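Local coordinates for protease VII (PDB 1I78), which cleaves peptide bonds as an omptin-family protease whose beta barrel sits in the outer membrane of Escherichia coli, at residues Ser186-Tyr189 with Glu190-Glu193. The protein carries 3 engineered substitutions. Numbering follows the deposited sequence.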
ATOM      1  N   SER A 186      20.971 -12.052   5.210  1.00 48.30           N
ATOM      2  CA  SER A 186      20.622 -13.103   6.157  1.00 49.46           C
ATOM      3  C   SER A 186      21.846 -13.885   6.628  1.00 51.18           C
ATOM      4  O   SER A 186      22.741 -14.194   5.846  1.00 53.39           O
ATOM      5  CB  SER A 186      19.611 -14.061   5.519  1.00 49.66           C
ATOM      6  OG  SER A 186      20.073 -14.551   4.266  1.00 48.30           O
ATOM      7  N   TYR A 187      21.875 -14.199   7.919  1.00 52.61           N
ATOM      8  CA  TYR A 187      22.974 -14.943   8.507  1.00 53.14           C
ATOM      9  C   TYR A 187      22.463 -16.315   8.916  1.00 53.06           C
ATOM     10  O   TYR A 187      21.308 -16.470   9.311  1.00 50.55           O
ATOM     11  CB  TYR A 187      23.512 -14.207   9.726  1.00 55.98           C
ATOM     12  CG  TYR A 187      24.837 -14.734  10.206  1.00 61.31           C
ATOM     13  CD1 TYR A 187      26.017 -14.422   9.534  1.00 63.55           C
ATOM     14  CD2 TYR A 187      24.917 -15.539  11.337  1.00 63.47           C
ATOM     15  CE1 TYR A 187      27.250 -14.897   9.986  1.00 66.47           C
ATOM     16  CE2 TYR A 187      26.138 -16.021  11.795  1.00 65.83           C
ATOM     17  CZ  TYR A 187      27.302 -15.697  11.120  1.00 67.08           C
ATOM     18  OH  TYR A 187      28.512 -16.167  11.585  1.00 68.66           O
ATOM     19  N   ARG A 188      23.333 -17.311   8.839  1.00 54.54           N
ATOM     20  CA  ARG A 188      22.929 -18.664   9.170  1.00 56.10           C
ATOM     21  C   ARG A 188      23.837 -19.381  10.158  1.00 57.87           C
ATOM     22  O   ARG A 188      25.041 -19.511   9.936  1.00 59.42           O
ATOM     23  CB  ARG A 188      22.826 -19.486   7.885  1.00 54.27           C
ATOM     24  CG  ARG A 188      22.421 -20.931   8.101  1.00 55.03           C
ATOM     25  CD  ARG A 188      22.387 -21.703   6.788  1.00 53.31           C
ATOM     26  NE  ARG A 188      21.896 -23.063   6.988  1.00 53.00           N
ATOM     27  CZ  ARG A 188      21.625 -23.925   6.011  1.00 52.86           C
ATOM     28  NH1 ARG A 188      21.791 -23.587   4.739  1.00 50.61           N
ATOM     29  NH2 ARG A 188      21.180 -25.136   6.314  1.00 52.43           N
ATOM     30  N   TYR A 189      23.250 -19.840  11.258  1.00 59.14           N
ATOM     31  CA  TYR A 189      23.994 -20.594  12.257  1.00 60.12           C
ATOM     32  C   TYR A 189      23.367 -21.985  12.336  1.00 59.77           C
ATOM     33  O   TYR A 189      22.206 -22.134  12.726  1.00 58.49           O
ATOM     34  CB  TYR A 189      23.934 -19.918  13.624  1.00 62.35           C
ATOM     35  CG  TYR A 189      24.702 -20.690  14.674  1.00 66.46           C
ATOM     36  CD1 TYR A 189      26.073 -20.927  14.525  1.00 66.82           C
ATOM     37  CD2 TYR A 189      24.053 -21.227  15.792  1.00 66.15           C
ATOM     38  CE1 TYR A 189      26.780 -21.684  15.455  1.00 68.23           C
ATOM     39  CE2 TYR A 189      24.752 -21.985  16.732  1.00 67.86           C
ATOM     40  CZ  TYR A 189      26.116 -22.213  16.556  1.00 69.44           C
ATOM     41  OH  TYR A 189      26.811 -22.985  17.467  1.00 70.27           O
ATOM     42  N   GLU A 190      24.140 -22.999  11.957  1.00 59.83           N
ATOM     43  CA  GLU A 190      23.657 -24.379  11.949  1.00 60.06           C
ATOM     44  C   GLU A 190      22.556 -24.460  10.886  1.00 58.08           C
ATOM     45  O   GLU A 190      22.829 -24.255   9.704  1.00 57.81           O
ATOM     46  CB  GLU A 190      23.106 -24.771  13.326  1.00 61.45           C
ATOM     47  CG  GLU A 190      24.039 -24.453  14.487  1.00 64.42           C
ATOM     48  CD  GLU A 190      24.734 -25.679  15.055  1.00 68.00           C
ATOM     49  OE1 GLU A 190      24.042 -26.689  15.315  1.00 69.55           O
ATOM     50  OE2 GLU A 190      25.969 -25.628  15.257  1.00 69.27           O
ATOM     51  N   ASP A 191      21.320 -24.751  11.291  1.00 56.54           N
ATOM     52  CA  ASP A 191      20.216 -24.832  10.332  1.00 54.63           C
ATOM     53  C   ASP A 191      19.208 -23.727  10.565  1.00 51.52           C
ATOM     54  O   ASP A 191      18.117 -23.743  10.002  1.00 50.64           O
ATOM     55  CB  ASP A 191      19.500 -26.183  10.419  1.00 56.38           C
ATOM     56  CG  ASP A 191      20.338 -27.328   9.870  1.00 60.70           C
ATOM     57  OD1 ASP A 191      20.828 -27.211   8.722  1.00 60.07           O
ATOM     58  OD2 ASP A 191      20.498 -28.346  10.585  1.00 62.57           O
ATOM     59  N   PHE A 192      19.579 -22.768  11.408  1.00 48.31           N
ATOM     60  CA  PHE A 192      18.702 -21.644  11.722  1.00 46.03           C
ATOM     61  C   PHE A 192      19.137 -20.397  10.937  1.00 45.15           C
ATOM     62  O   PHE A 192      20.335 -20.130  10.779  1.00 42.31           O
ATOM     63  CB  PHE A 192      18.732 -21.366  13.229  1.00 43.51           C
ATOM     64  CG  PHE A 192      17.694 -20.393  13.678  1.00 41.92           C
ATOM     65  CD1 PHE A 192      16.348 -20.666  13.490  1.00 41.72           C
ATOM     66  CD2 PHE A 192      18.058 -19.186  14.266  1.00 41.61           C
ATOM     67  CE1 PHE A 192      15.367 -19.744  13.881  1.00 43.83           C
ATOM     68  CE2 PHE A 192      17.093 -18.263  14.658  1.00 43.08           C
ATOM     69  CZ  PHE A 192      15.740 -18.541  14.464  1.00 41.59           C
ATOM     70  N   GLU A 193      18.164 -19.631  10.451  1.00 44.44           N
ATOM     71  CA  GLU A 193      18.475 -18.447   9.661  1.00 43.96           C
ATOM     72  C   GLU A 193      17.608 -17.226   9.966  1.00 43.71           C
ATOM     73  O   GLU A 193      16.379 -17.317  10.039  1.00 43.74           O
ATOM     74  CB  GLU A 193      18.357 -18.796   8.175  1.00 43.50           C
ATOM     75  CG  GLU A 193      18.964 -17.772   7.223  1.00 44.52           C
ATOM     76  CD  GLU A 193      19.116 -18.323   5.813  1.00 44.10           C
ATOM     77  OE1 GLU A 193      18.089 -18.568   5.145  1.00 43.68           O
ATOM     78  OE2 GLU A 193      20.269 -18.527   5.377  1.00 46.96           O
TER
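A type II' beta turn from Tyr189 to Phe192 closes the hairpin between strands 169-189 and 192-213, with Glu190 and Asp191 at its corner. The two ends of the turn form the antiparallel hydrogen-bonded pair: Tyr189 N reaches Phe192 O at 3.0 Å, and Phe192 N returns a bond of the same length to Tyr189 O. The Arg188 side chain runs alongside that of Asp191, pointing the same way; with CG anti to the backbone N (chi1 179°) and the chain extended to NE, the guanidinium arrives beside the turn. Its NE donates to Glu190 O (3.1 Å), which sits 26° out of the guanidinium plane, while NH2 makes a salt bridge to Asp191 OD1 (3.2 Å), in that plane and through the oxygen's anti lone pair. Both bonds are bent, yet they tie Arg188 to both corner residues. In this two-residue connection of the omptin barrel, Arg188 shares a sheet face with Glu193, its non-hydrogen-bonded partner, and makes a cation-pi contact with Tyr240, whose hydroxyl is hydrogen-bonded to Glu193 OE1; Lys246 salt-bridges the same oxygen. Glu190 bends at chi2 (-105°) alongside Tyr189, its CG over one ring face, 3.5 Å from the centroid, in a CH-pi contact.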